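Phosphoglycerate oxidoreductase (Rhizobium etli, PDB 4HY3) probably reduces hydroxypyruvate or glyoxylate with NAD(P)H, as an NAD-binding member of the D-isomer specific 2-hydroxyacid dehydrogenase family. Local coordinates at residues 46-51 / 329-334; 53-58 / 336-341; 40-45 / 318-323. All blocks are in the same frame, centred on the assembly; numbering follows the deposited sequence.

Contact 1. Residues 46-51 / 329-334; sequences DEARAA and MVLEDM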
ATOM      1  N   ASP A  46       6.231 -17.439  26.929  1.00 20.01           N
ATOM      2  CA  ASP A  46       6.464 -16.959  28.306  1.00 22.10           C
ATOM      3  C   ASP A  46       5.623 -15.736  28.705  1.00 22.72           C
ATOM      4  O   ASP A  46       4.749 -15.846  29.606  1.00 21.64           O
ATOM      5  CB  ASP A  46       7.941 -16.650  28.548  1.00 22.67           C
ATOM      6  CG  ASP A  46       8.824 -17.902  28.506  1.00 24.98           C
ATOM      7  OD1 ASP A  46       8.319 -19.033  28.647  1.00 24.70           O
ATOM      8  OD2 ASP A  46      10.059 -17.760  28.324  1.00 29.37           O
ATOM      9  N   GLU A  47       5.875 -14.599  28.046  1.00 22.53           N
ATOM     10  CA  GLU A  47       5.073 -13.374  28.260  1.00 24.43           C
ATOM     11  C   GLU A  47       3.551 -13.618  28.264  1.00 23.40           C
ATOM     12  O   GLU A  47       2.836 -13.182  29.168  1.00 23.52           O
ATOM     13  CB  GLU A  47       5.427 -12.319  27.219  1.00 27.93           C
ATOM     14  CG  GLU A  47       4.681 -11.008  27.398  1.00 35.03           C
ATOM     15  CD  GLU A  47       5.001 -10.005  26.297  1.00 42.02           C
ATOM     16  OE1 GLU A  47       4.774 -10.332  25.103  1.00 44.90           O
ATOM     17  OE2 GLU A  47       5.478  -8.884  26.623  1.00 44.56           O
ATOM     18  N   ALA A  48       3.069 -14.317  27.248  1.00 21.81           N
ATOM     19  CA  ALA A  48       1.667 -14.686  27.169  1.00 20.87           C
ATOM     20  C   ALA A  48       1.227 -15.658  28.283  1.00 19.29           C
ATOM     21  O   ALA A  48       0.115 -15.531  28.819  1.00 18.48           O
ATOM     22  CB  ALA A  48       1.387 -15.311  25.810  1.00 22.38           C
ATOM     23  N   ARG A  49       2.077 -16.632  28.611  1.00 16.58           N
ATOM     24  CA  ARG A  49       1.724 -17.580  29.659  1.00 15.71           C
ATOM     25  C   ARG A  49       1.662 -16.934  31.037  1.00 15.16           C
ATOM     26  O   ARG A  49       0.779 -17.246  31.855  1.00 14.68           O
ATOM     27  CB  ARG A  49       2.663 -18.805  29.669  1.00 15.79           C
ATOM     28  CG  ARG A  49       2.353 -19.777  30.779  1.00 15.54           C
ATOM     29  CD  ARG A  49       1.152 -20.636  30.423  1.00 16.04           C
ATOM     30  NE  ARG A  49       1.816 -21.802  29.888  1.00 17.31           N
ATOM     31  CZ  ARG A  49       1.798 -23.011  30.424  1.00 16.14           C
ATOM     32  NH1 ARG A  49       1.033 -23.274  31.487  1.00 15.37           N
ATOM     33  NH2 ARG A  49       2.542 -23.947  29.847  1.00 16.18           N
ATOM     34  N   ALA A  50       2.601 -16.034  31.295  1.00 15.11           N
ATOM     35  CA  ALA A  50       2.560 -15.243  32.512  1.00 15.01           C
ATOM     36  C   ALA A  50       1.326 -14.357  32.489  1.00 15.97           C
ATOM     37  O   ALA A  50       0.566 -14.342  33.462  1.00 17.47           O
ATOM     38  CB  ALA A  50       3.814 -14.428  32.673  1.00 14.43           C
ATOM     39  N   ALA A  51       1.069 -13.651  31.389  1.00 16.10           N
ATOM     40  CA  ALA A  51      -0.146 -12.829  31.341  1.00 16.29           C
ATOM     41  C   ALA A  51      -1.374 -13.692  31.684  1.00 17.32           C
ATOM     42  O   ALA A  51      -2.236 -13.306  32.515  1.00 19.04           O
ATOM     43  CB  ALA A  51      -0.297 -12.185  29.988  1.00 15.77           C
HETATM   44  N   MSE A 329      -4.011 -14.954  20.560  1.00 27.61           N
HETATM   45  CA  MSE A 329      -5.380 -14.803  20.105  1.00 29.75           C
HETATM   46  C   MSE A 329      -6.338 -15.099  21.219  1.00 28.35           C
HETATM   47  O   MSE A 329      -7.125 -14.250  21.593  1.00 31.49           O
HETATM   48  CB  MSE A 329      -5.657 -15.690  18.905  1.00 34.50           C
HETATM   49  CG  MSE A 329      -4.911 -15.206  17.669  1.00 43.96           C
HETATM   50 SE   MSE A 329      -5.188 -16.414  16.128  1.00 54.49          SE
HETATM   51  CE  MSE A 329      -7.149 -16.460  16.295  1.00 48.85           C
ATOM     52  N   VAL A 330      -6.291 -16.317  21.737  1.00 26.49           N
ATOM     53  CA  VAL A 330      -6.987 -16.731  22.953  1.00 24.53           C
ATOM     54  C   VAL A 330      -7.046 -15.621  24.010  1.00 24.00           C
ATOM     55  O   VAL A 330      -8.092 -15.340  24.610  1.00 22.99           O
ATOM     56  CB  VAL A 330      -6.255 -17.964  23.553  1.00 24.90           C
ATOM     57  CG1 VAL A 330      -6.784 -18.268  24.950  1.00 23.87           C
ATOM     58  CG2 VAL A 330      -6.348 -19.176  22.605  1.00 21.85           C
ATOM     59  N   LEU A 331      -5.905 -14.979  24.224  1.00 23.76           N
ATOM     60  CA  LEU A 331      -5.791 -13.928  25.206  1.00 23.29           C
ATOM     61  C   LEU A 331      -6.636 -12.710  24.800  1.00 24.83           C
ATOM     62  O   LEU A 331      -7.444 -12.179  25.569  1.00 24.81           O
ATOM     63  CB  LEU A 331      -4.311 -13.595  25.374  1.00 23.33           C
ATOM     64  CG  LEU A 331      -3.685 -13.683  26.783  1.00 23.02           C
ATOM     65  CD1 LEU A 331      -4.460 -14.593  27.717  1.00 22.94           C
ATOM     66  CD2 LEU A 331      -2.218 -14.080  26.749  1.00 21.80           C
ATOM     67  N   GLU A 332      -6.482 -12.284  23.564  1.00 26.49           N
ATOM     68  CA  GLU A 332      -7.289 -11.214  23.088  1.00 28.52           C
ATOM     69  C   GLU A 332      -8.770 -11.556  23.193  1.00 30.26           C
ATOM     70  O   GLU A 332      -9.558 -10.800  23.769  1.00 32.66           O
ATOM     71  CB  GLU A 332      -6.867 -10.870  21.686  1.00 31.02           C
ATOM     72  CG  GLU A 332      -5.612 -10.018  21.669  1.00 35.74           C
ATOM     73  CD  GLU A 332      -4.982  -9.993  20.295  1.00 42.10           C
ATOM     74  OE1 GLU A 332      -5.082 -11.052  19.619  1.00 47.07           O
ATOM     75  OE2 GLU A 332      -4.395  -8.943  19.902  1.00 40.10           O
ATOM     76  N   ASP A 333      -9.168 -12.713  22.690  1.00 32.44           N
ATOM     77  CA  ASP A 333     -10.578 -13.054  22.783  1.00 33.55           C
ATOM     78  C   ASP A 333     -11.111 -13.185  24.202  1.00 31.99           C
ATOM     79  O   ASP A 333     -12.229 -12.797  24.466  1.00 32.23           O
ATOM     80  CB  ASP A 333     -10.950 -14.217  21.869  1.00 36.73           C
ATOM     81  CG  ASP A 333     -11.228 -13.739  20.446  1.00 42.69           C
ATOM     82  OD1 ASP A 333     -11.352 -12.487  20.297  1.00 47.23           O
ATOM     83  OD2 ASP A 333     -11.312 -14.567  19.492  1.00 39.88           O
HETATM   84  N   MSE A 334     -10.302 -13.665  25.135  1.00 32.18           N
HETATM   85  CA  MSE A 334     -10.767 -13.755  26.517  1.00 30.60           C
HETATM   86  C   MSE A 334     -11.040 -12.369  27.087  1.00 28.87           C
HETATM   87  O   MSE A 334     -12.057 -12.121  27.754  1.00 27.18           O
HETATM   88  CB  MSE A 334      -9.733 -14.588  27.244  1.00 29.67           C
HETATM   89  CG  MSE A 334     -10.034 -16.075  27.056  1.00 32.11           C
HETATM   90 SE   MSE A 334      -8.562 -17.111  27.861  1.00 37.53          SE
HETATM   91  CE  MSE A 334      -9.355 -17.781  29.518  1.00 34.56           C
TER
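A helix-helix packing in the domain built on the six-stranded mixed sheet brings A48 and A51 of helix 46-55 against L331 of helix 320-338. In this family the N-terminal chain and the C-terminal helix build one domain together, and the contact joins these two distant parts. The meeting is narrow. The two segments bury about 100 Å² between them, and more than half of that lies on L331. At the closest pair, A48 and L331, the CA atoms are 7.7 Å apart.

L331 works through one branch. Its CD2 methyl points at the surface of the other helix and meets the two alanines, which are three residues apart and so lie on the same side of it. CD2 is 3.9 Å from A48 CB and 4.2 Å from A51 CB. The same methyl is 3.4 Å from A48 O, so it touches backbone as well as side chain. This is apolar packing, with one leucine methyl set against two short side chains. A48 is buried, while A51 lies at the exposed border.

Several polar side chains of the two helices bond elsewhere. R49 points away from L331, and its guanidinium group makes a salt bridge with D41 and a hydrogen bond to H53. D333 is buried on helix 320-338, and its carboxylate accepts hydrogen bonds from the backbone N atoms of M344, R345 and C346. Helix 320-338 thus lies between several elements: L331 faces helix 46-55, selenomethionine M334 packs on Y79 and I81 of strand 77-82, and E332 OE2 accepts a hydrogen bond from S212 N of the second subunit.

Contact 2. Residues 53-58 / 336-341; sequences HSKYEI and LMDRGL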
ATOM      1  N   HIS A  53      -1.766 -16.526  33.458  1.00 17.62           N
ATOM      2  CA  HIS A  53      -2.003 -17.023  34.823  1.00 16.89           C
ATOM      3  C   HIS A  53      -2.081 -15.919  35.786  1.00 17.53           C
ATOM      4  O   HIS A  53      -2.570 -16.061  36.891  1.00 17.04           O
ATOM      5  CB  HIS A  53      -0.929 -17.962  35.259  1.00 16.29           C
ATOM      6  CG  HIS A  53      -0.978 -19.301  34.565  1.00 16.71           C
ATOM      7  ND1 HIS A  53      -1.945 -20.187  34.785  1.00 15.76           N
ATOM      8  CD2 HIS A  53      -0.106 -19.889  33.636  1.00 16.63           C
ATOM      9  CE1 HIS A  53      -1.713 -21.293  34.047  1.00 15.85           C
ATOM     10  NE2 HIS A  53      -0.593 -21.112  33.351  1.00 15.83           N
ATOM     11  N   SER A  54      -1.586 -14.773  35.372  1.00 19.20           N
ATOM     12  CA  SER A  54      -1.631 -13.656  36.234  1.00 20.23           C
ATOM     13  C   SER A  54      -3.048 -13.260  36.214  1.00 21.40           C
ATOM     14  O   SER A  54      -3.554 -12.790  37.196  1.00 24.00           O
ATOM     15  CB  SER A  54      -0.791 -12.529  35.696  1.00 21.05           C
ATOM     16  OG  SER A  54      -0.936 -11.412  36.551  1.00 23.25           O
ATOM     17  N   LYS A  55      -3.722 -13.492  35.098  1.00 22.97           N
ATOM     18  CA  LYS A  55      -5.076 -12.997  34.965  1.00 24.21           C
ATOM     19  C   LYS A  55      -6.190 -13.958  35.294  1.00 24.13           C
ATOM     20  O   LYS A  55      -7.240 -13.521  35.675  1.00 28.14           O
ATOM     21  CB  LYS A  55      -5.280 -12.435  33.569  1.00 27.48           C
ATOM     22  CG  LYS A  55      -6.539 -11.614  33.443  1.00 30.99           C
ATOM     23  CD  LYS A  55      -6.476 -10.743  32.208  1.00 33.89           C
ATOM     24  CE  LYS A  55      -7.329  -9.504  32.423  1.00 36.34           C
ATOM     25  NZ  LYS A  55      -7.822  -9.066  31.092  1.00 42.77           N
ATOM     26  N   TYR A  56      -5.984 -15.262  35.114  1.00 25.86           N
ATOM     27  CA  TYR A  56      -7.046 -16.283  35.276  1.00 25.21           C
ATOM     28  C   TYR A  56      -6.598 -17.424  36.187  1.00 24.60           C
ATOM     29  O   TYR A  56      -5.395 -17.641  36.338  1.00 24.47           O
ATOM     30  CB  TYR A  56      -7.434 -16.868  33.902  1.00 24.45           C
ATOM     31  CG  TYR A  56      -7.802 -15.816  32.881  1.00 25.20           C
ATOM     32  CD1 TYR A  56      -9.099 -15.311  32.794  1.00 26.57           C
ATOM     33  CD2 TYR A  56      -6.849 -15.303  32.008  1.00 24.75           C
ATOM     34  CE1 TYR A  56      -9.428 -14.330  31.852  1.00 26.37           C
ATOM     35  CE2 TYR A  56      -7.172 -14.336  31.078  1.00 24.75           C
ATOM     36  CZ  TYR A  56      -8.456 -13.853  31.005  1.00 25.11           C
ATOM     37  OH  TYR A  56      -8.740 -12.881  30.097  1.00 25.11           O
ATOM     38  N   GLU A  57      -7.548 -18.145  36.783  1.00 23.77           N
ATOM     39  CA  GLU A  57      -7.252 -19.461  37.319  1.00 25.63           C
ATOM     40  C   GLU A  57      -7.399 -20.460  36.195  1.00 25.71           C
ATOM     41  O   GLU A  57      -8.531 -20.734  35.717  1.00 23.91           O
ATOM     42  CB  GLU A  57      -8.249 -19.874  38.367  1.00 31.01           C
ATOM     43  CG  GLU A  57      -8.709 -18.781  39.300  1.00 39.64           C
ATOM     44  CD  GLU A  57      -9.808 -19.260  40.238  1.00 46.10           C
ATOM     45  OE1 GLU A  57     -10.488 -18.345  40.809  1.00 48.47           O
ATOM     46  OE2 GLU A  57      -9.971 -20.524  40.383  1.00 40.81           O
ATOM     47  N   ILE A  58      -6.270 -21.015  35.769  1.00 24.13           N
ATOM     48  CA  ILE A  58      -6.293 -21.999  34.701  1.00 23.42           C
ATOM     49  C   ILE A  58      -6.090 -23.400  35.221  1.00 23.46           C
ATOM     50  O   ILE A  58      -4.961 -23.778  35.490  1.00 25.27           O
ATOM     51  CB  ILE A  58      -5.243 -21.676  33.644  1.00 22.74           C
ATOM     52  CG1 ILE A  58      -5.728 -20.491  32.827  1.00 22.94           C
ATOM     53  CG2 ILE A  58      -4.956 -22.875  32.745  1.00 21.97           C
ATOM     54  CD1 ILE A  58      -4.898 -19.292  33.130  1.00 25.21           C
ATOM     55  N   LEU A 336     -11.809  -9.564  25.559  1.00 27.40           N
ATOM     56  CA  LEU A 336     -13.069  -9.037  25.046  1.00 25.10           C
ATOM     57  C   LEU A 336     -14.285  -9.619  25.760  1.00 26.49           C
ATOM     58  O   LEU A 336     -15.195  -8.877  26.147  1.00 29.27           O
ATOM     59  CB  LEU A 336     -13.177  -9.169  23.535  1.00 24.81           C
ATOM     60  CG  LEU A 336     -12.224  -8.251  22.734  1.00 25.73           C
ATOM     61  CD1 LEU A 336     -11.844  -8.866  21.403  1.00 25.13           C
ATOM     62  CD2 LEU A 336     -12.706  -6.815  22.525  1.00 25.05           C
HETATM   63  N   MSE A 337     -14.313 -10.921  25.982  1.00 26.10           N
HETATM   64  CA  MSE A 337     -15.498 -11.505  26.563  1.00 27.36           C
HETATM   65  C   MSE A 337     -15.566 -11.238  28.034  1.00 28.99           C
HETATM   66  O   MSE A 337     -16.659 -11.138  28.596  1.00 29.29           O
HETATM   67  CB  MSE A 337     -15.516 -12.973  26.291  1.00 29.51           C
HETATM   68  CG  MSE A 337     -15.385 -13.099  24.798  1.00 34.34           C
HETATM   69 SE   MSE A 337     -16.018 -14.887  24.260  1.00 44.19          SE
HETATM   70  CE  MSE A 337     -14.175 -15.580  24.071  1.00 40.14           C
ATOM     71  N   ASP A 338     -14.415 -11.114  28.689  1.00 29.10           N
ATOM     72  CA  ASP A 338     -14.420 -10.599  30.061  1.00 29.72           C
ATOM     73  C   ASP A 338     -15.121  -9.238  30.151  1.00 28.72           C
ATOM     74  O   ASP A 338     -15.960  -9.039  31.002  1.00 27.39           O
ATOM     75  CB  ASP A 338     -13.010 -10.435  30.605  1.00 31.96           C
ATOM     76  CG  ASP A 338     -12.330 -11.744  30.868  1.00 35.38           C
ATOM     77  OD1 ASP A 338     -13.019 -12.698  31.342  1.00 35.12           O
ATOM     78  OD2 ASP A 338     -11.088 -11.794  30.613  1.00 35.55           O
ATOM     79  N   ARG A 339     -14.754  -8.313  29.269  1.00 29.95           N
ATOM     80  CA  ARG A 339     -15.353  -6.985  29.220  1.00 29.54           C
ATOM     81  C   ARG A 339     -16.705  -6.995  28.502  1.00 31.01           C
ATOM     82  O   ARG A 339     -17.074  -6.003  27.884  1.00 33.74           O
ATOM     83  CB  ARG A 339     -14.395  -5.995  28.545  1.00 27.86           C
ATOM     84  CG  ARG A 339     -13.029  -5.861  29.225  1.00 27.79           C
ATOM     85  CD  ARG A 339     -12.129  -4.778  28.644  1.00 27.52           C
ATOM     86  NE  ARG A 339     -12.395  -4.588  27.217  1.00 30.41           N
ATOM     87  CZ  ARG A 339     -11.534  -4.861  26.255  1.00 30.90           C
ATOM     88  NH1 ARG A 339     -10.332  -5.302  26.562  1.00 34.29           N
ATOM     89  NH2 ARG A 339     -11.869  -4.691  24.994  1.00 31.51           N
ATOM     90  N   GLY A 340     -17.426  -8.116  28.572  1.00 32.31           N
ATOM     91  CA  GLY A 340     -18.761  -8.274  27.968  1.00 31.47           C
ATOM     92  C   GLY A 340     -18.883  -8.344  26.438  1.00 34.34           C
ATOM     93  O   GLY A 340     -19.984  -8.532  25.935  1.00 37.20           O
ATOM     94  N   LEU A 341     -17.797  -8.195  25.675  1.00 32.99           N
ATOM     95  CA  LEU A 341     -17.936  -8.074  24.215  1.00 35.50           C
ATOM     96  C   LEU A 341     -17.745  -9.402  23.443  1.00 40.46           C
ATOM     97  O   LEU A 341     -17.189 -10.387  23.973  1.00 40.58           O
ATOM     98  CB  LEU A 341     -17.022  -6.981  23.648  1.00 35.29           C
ATOM     99  CG  LEU A 341     -17.073  -5.619  24.373  1.00 35.95           C
ATOM    100  CD1 LEU A 341     -15.685  -4.995  24.404  1.00 37.15           C
ATOM    101  CD2 LEU A 341     -18.071  -4.634  23.806  1.00 33.19           C
TER
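Y56 and D338 reach toward each other from opposite directions, and Y56 OH donates a hydrogen bond of 2.6 Å to D338 OD2. The hydroxyl meets OD2 nearly along its C-O axis. Ring and carboxylate are close to coplanar, with their planes 28° apart. The acid lies at the edge of the ring, where OD2 is 3.3 Å from Y56 CE1. With D338 CG set beside its own backbone N (chi1 -70°), the carboxylate is turned to meet the tyrosine hydroxyl.

One ring face of Y56 carries K55 CG. K55 NZ stops 4.3 Å from D338 OD2, longer than a salt bridge, but its charge probably still favours the carboxylate. The other oxygen, D338 OD1, pairs with R78 and takes a hydrogen bond from Y79 OH, so both oxygens are held. A phenylalanine in place of Y56 would keep the ring but would probably leave OD2 without its hydroxyl donor.

D338 is in the last turn of helix 320-338. Beyond it the chain closes with L341 N to L336 O and G340 N to M337 O, with G340 at positive phi as the C-prime residue: a Schellman motif.

Contact 3. Residues 40-45 / 318-323; sequences LDLIFS and ALDSAF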
ATOM      1  N   LEU A  40      -0.767 -26.029  26.529  1.00 16.32           N
ATOM      2  CA  LEU A  40      -0.307 -24.736  27.034  1.00 16.00           C
ATOM      3  C   LEU A  40       1.158 -24.405  26.734  1.00 16.71           C
ATOM      4  O   LEU A  40       1.470 -23.311  26.231  1.00 16.21           O
ATOM      5  CB  LEU A  40      -0.592 -24.620  28.526  1.00 14.81           C
ATOM      6  CG  LEU A  40      -2.078 -24.734  28.817  1.00 14.53           C
ATOM      7  CD1 LEU A  40      -2.343 -24.567  30.303  1.00 14.35           C
ATOM      8  CD2 LEU A  40      -2.857 -23.724  27.987  1.00 14.37           C
ATOM      9  N   ASP A  41       2.059 -25.348  27.037  1.00 18.94           N
ATOM     10  CA  ASP A  41       3.499 -25.147  26.789  1.00 19.68           C
ATOM     11  C   ASP A  41       3.792 -24.745  25.353  1.00 19.73           C
ATOM     12  O   ASP A  41       4.573 -23.838  25.148  1.00 19.63           O
ATOM     13  CB  ASP A  41       4.298 -26.361  27.205  1.00 21.30           C
ATOM     14  CG  ASP A  41       4.480 -26.434  28.701  1.00 24.46           C
ATOM     15  OD1 ASP A  41       5.163 -25.561  29.254  1.00 27.37           O
ATOM     16  OD2 ASP A  41       3.939 -27.340  29.353  1.00 27.63           O
ATOM     17  N   LEU A  42       3.113 -25.389  24.391  1.00 20.64           N
ATOM     18  CA  LEU A  42       3.244 -25.129  22.951  1.00 22.31           C
ATOM     19  C   LEU A  42       2.605 -23.847  22.429  1.00 23.28           C
ATOM     20  O   LEU A  42       3.157 -23.204  21.506  1.00 25.76           O
ATOM     21  CB  LEU A  42       2.692 -26.310  22.109  1.00 24.42           C
ATOM     22  CG  LEU A  42       2.742 -26.227  20.555  1.00 23.27           C
ATOM     23  CD1 LEU A  42       4.165 -26.113  20.011  1.00 24.59           C
ATOM     24  CD2 LEU A  42       2.020 -27.375  19.889  1.00 22.02           C
ATOM     25  N   ILE A  43       1.453 -23.491  22.981  1.00 21.80           N
ATOM     26  CA  ILE A  43       0.681 -22.391  22.429  1.00 22.20           C
ATOM     27  C   ILE A  43       0.836 -21.040  23.162  1.00 22.90           C
ATOM     28  O   ILE A  43       0.239 -20.028  22.788  1.00 23.49           O
ATOM     29  CB  ILE A  43      -0.797 -22.788  22.200  1.00 22.40           C
ATOM     30  CG1 ILE A  43      -1.526 -23.115  23.534  1.00 23.14           C
ATOM     31  CG2 ILE A  43      -0.849 -23.977  21.259  1.00 22.06           C
ATOM     32  CD1 ILE A  43      -3.055 -22.984  23.522  1.00 21.53           C
ATOM     33  N   PHE A  44       1.688 -20.991  24.167  1.00 22.90           N
ATOM     34  CA  PHE A  44       1.854 -19.736  24.892  1.00 20.91           C
ATOM     35  C   PHE A  44       3.318 -19.333  25.006  1.00 21.19           C
ATOM     36  O   PHE A  44       4.097 -20.054  25.630  1.00 24.20           O
ATOM     37  CB  PHE A  44       1.221 -19.887  26.280  1.00 19.46           C
ATOM     38  CG  PHE A  44      -0.271 -19.750  26.269  1.00 18.81           C
ATOM     39  CD1 PHE A  44      -0.882 -18.479  26.322  1.00 18.41           C
ATOM     40  CD2 PHE A  44      -1.074 -20.849  26.176  1.00 18.24           C
ATOM     41  CE1 PHE A  44      -2.261 -18.333  26.312  1.00 17.21           C
ATOM     42  CE2 PHE A  44      -2.464 -20.688  26.162  1.00 17.83           C
ATOM     43  CZ  PHE A  44      -3.053 -19.438  26.224  1.00 16.16           C
ATOM     44  N   SER A  45       3.725 -18.212  24.419  1.00 19.06           N
ATOM     45  CA  SER A  45       5.015 -17.670  24.811  1.00 18.89           C
ATOM     46  C   SER A  45       5.032 -17.465  26.350  1.00 19.30           C
ATOM     47  O   SER A  45       3.962 -17.307  26.977  1.00 18.57           O
ATOM     48  CB  SER A  45       5.232 -16.320  24.163  1.00 18.55           C
ATOM     49  OG  SER A  45       4.432 -15.328  24.825  1.00 19.38           O
ATOM     50  N   ALA A 318       3.369 -25.766  10.193  1.00 31.83           N
ATOM     51  CA  ALA A 318       3.837 -26.086  11.545  1.00 30.49           C
ATOM     52  C   ALA A 318       5.120 -25.374  11.943  1.00 29.95           C
ATOM     53  O   ALA A 318       6.180 -25.984  11.978  1.00 30.85           O
ATOM     54  CB  ALA A 318       3.999 -27.594  11.700  1.00 31.74           C
ATOM     55  N   LEU A 319       5.018 -24.085  12.255  1.00 29.67           N
ATOM     56  CA  LEU A 319       6.142 -23.302  12.787  1.00 29.29           C
ATOM     57  C   LEU A 319       5.848 -22.935  14.228  1.00 32.10           C
ATOM     58  O   LEU A 319       4.697 -22.621  14.530  1.00 33.26           O
ATOM     59  CB  LEU A 319       6.252 -21.995  12.045  1.00 27.13           C
ATOM     60  CG  LEU A 319       7.151 -21.837  10.847  1.00 25.90           C
ATOM     61  CD1 LEU A 319       6.907 -22.961   9.868  1.00 28.44           C
ATOM     62  CD2 LEU A 319       6.842 -20.494  10.208  1.00 24.89           C
ATOM     63  N   ASP A 320       6.865 -22.940  15.107  1.00 33.94           N
ATOM     64  CA  ASP A 320       6.636 -22.584  16.504  1.00 34.11           C
ATOM     65  C   ASP A 320       5.864 -21.268  16.600  1.00 34.38           C
ATOM     66  O   ASP A 320       4.825 -21.210  17.266  1.00 36.31           O
ATOM     67  CB  ASP A 320       7.911 -22.514  17.359  1.00 36.02           C
ATOM     68  CG  ASP A 320       7.594 -22.154  18.845  1.00 43.58           C
ATOM     69  OD1 ASP A 320       6.770 -22.852  19.523  1.00 43.45           O
ATOM     70  OD2 ASP A 320       8.131 -21.133  19.328  1.00 46.87           O
ATOM     71  N   SER A 321       6.334 -20.234  15.906  1.00 30.62           N
ATOM     72  CA  SER A 321       5.728 -18.929  16.024  1.00 30.29           C
ATOM     73  C   SER A 321       4.239 -18.911  15.610  1.00 32.05           C
ATOM     74  O   SER A 321       3.478 -18.028  16.027  1.00 32.75           O
ATOM     75  CB  SER A 321       6.525 -17.908  15.235  1.00 29.04           C
ATOM     76  OG  SER A 321       6.355 -18.119  13.863  1.00 30.73           O
ATOM     77  N   ALA A 322       3.824 -19.889  14.804  1.00 31.12           N
ATOM     78  CA  ALA A 322       2.430 -20.006  14.424  1.00 29.57           C
ATOM     79  C   ALA A 322       1.649 -20.443  15.625  1.00 29.86           C
ATOM     80  O   ALA A 322       0.572 -19.897  15.923  1.00 33.51           O
ATOM     81  CB  ALA A 322       2.260 -21.010  13.309  1.00 32.03           C
ATOM     82  N   PHE A 323       2.195 -21.430  16.319  1.00 27.81           N
ATOM     83  CA  PHE A 323       1.593 -21.921  17.532  1.00 25.37           C
ATOM     84  C   PHE A 323       1.608 -20.901  18.649  1.00 23.96           C
ATOM     85  O   PHE A 323       0.643 -20.791  19.368  1.00 23.10           O
ATOM     86  CB  PHE A 323       2.309 -23.170  17.962  1.00 24.55           C
ATOM     87  CG  PHE A 323       2.068 -24.324  17.057  1.00 24.03           C
ATOM     88  CD1 PHE A 323       0.806 -24.893  16.952  1.00 23.47           C
ATOM     89  CD2 PHE A 323       3.113 -24.880  16.328  1.00 24.90           C
ATOM     90  CE1 PHE A 323       0.586 -25.986  16.121  1.00 22.42           C
ATOM     91  CE2 PHE A 323       2.893 -25.977  15.491  1.00 24.29           C
ATOM     92  CZ  PHE A 323       1.625 -26.514  15.378  1.00 22.23           C
TER
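L42 lays its CD2 methyl over one face of the F323 ring. This CD2 is 4.2 Å from the ring centroid and 15° off the ring normal, which makes a CH-pi contact. The other methyl sits nearer the base of the ring, with L42 CD1 4.0 Å from F323 CD2. The two side chains cross obliquely. L42 CG stands anti to the backbone N (chi1 -180°), and this extends the branch to the phenyl group. The backbone joins in, with L42 O 3.6 Å from F323 CB.

F323 belongs to the first turn of helix 320-338, which brings the chain back from the Rossmann-type NAD-binding domain. L319 is its N-cap residue, and L319 O accepts from both A322 N and F323 N. Helix 40-43 packs beside this start.

I43 comes in through its backbone. Its CA is 3.5 Å from F323 O in a CA-H...O contact, while the end of its side chain leads away to M326 and V103. D320 lies at the border, where K324 NZ forms a salt bridge with its OD1 and also donates to L42 O, linking the two segments. L319 and A322 touch P133 of helix 131-147, and L319 also packs on R147 of the third subunit.

All three contacts are partly buried and share helix 320-338, taken near its start in contact 3, its middle in contact 1 and its end in contact 2. Contacts 1 and 2 also share helix 46-55. Contact 3 uses the short helix 40-43 just before it. Contact 3 lies nearest in, its centre about 15 Å from the centre of the chain, and buries the largest area. The centre of contact 2 is farthest out, about 27 Å from the same point. The chemistry changes along the helix: aromatic and aliphatic packing, then methyl packing alone, then a hydrogen bond among charges. F44 packs on R49 and V330 between contacts 1 and 3, and M334 touches Y56 between contacts 1 and 2.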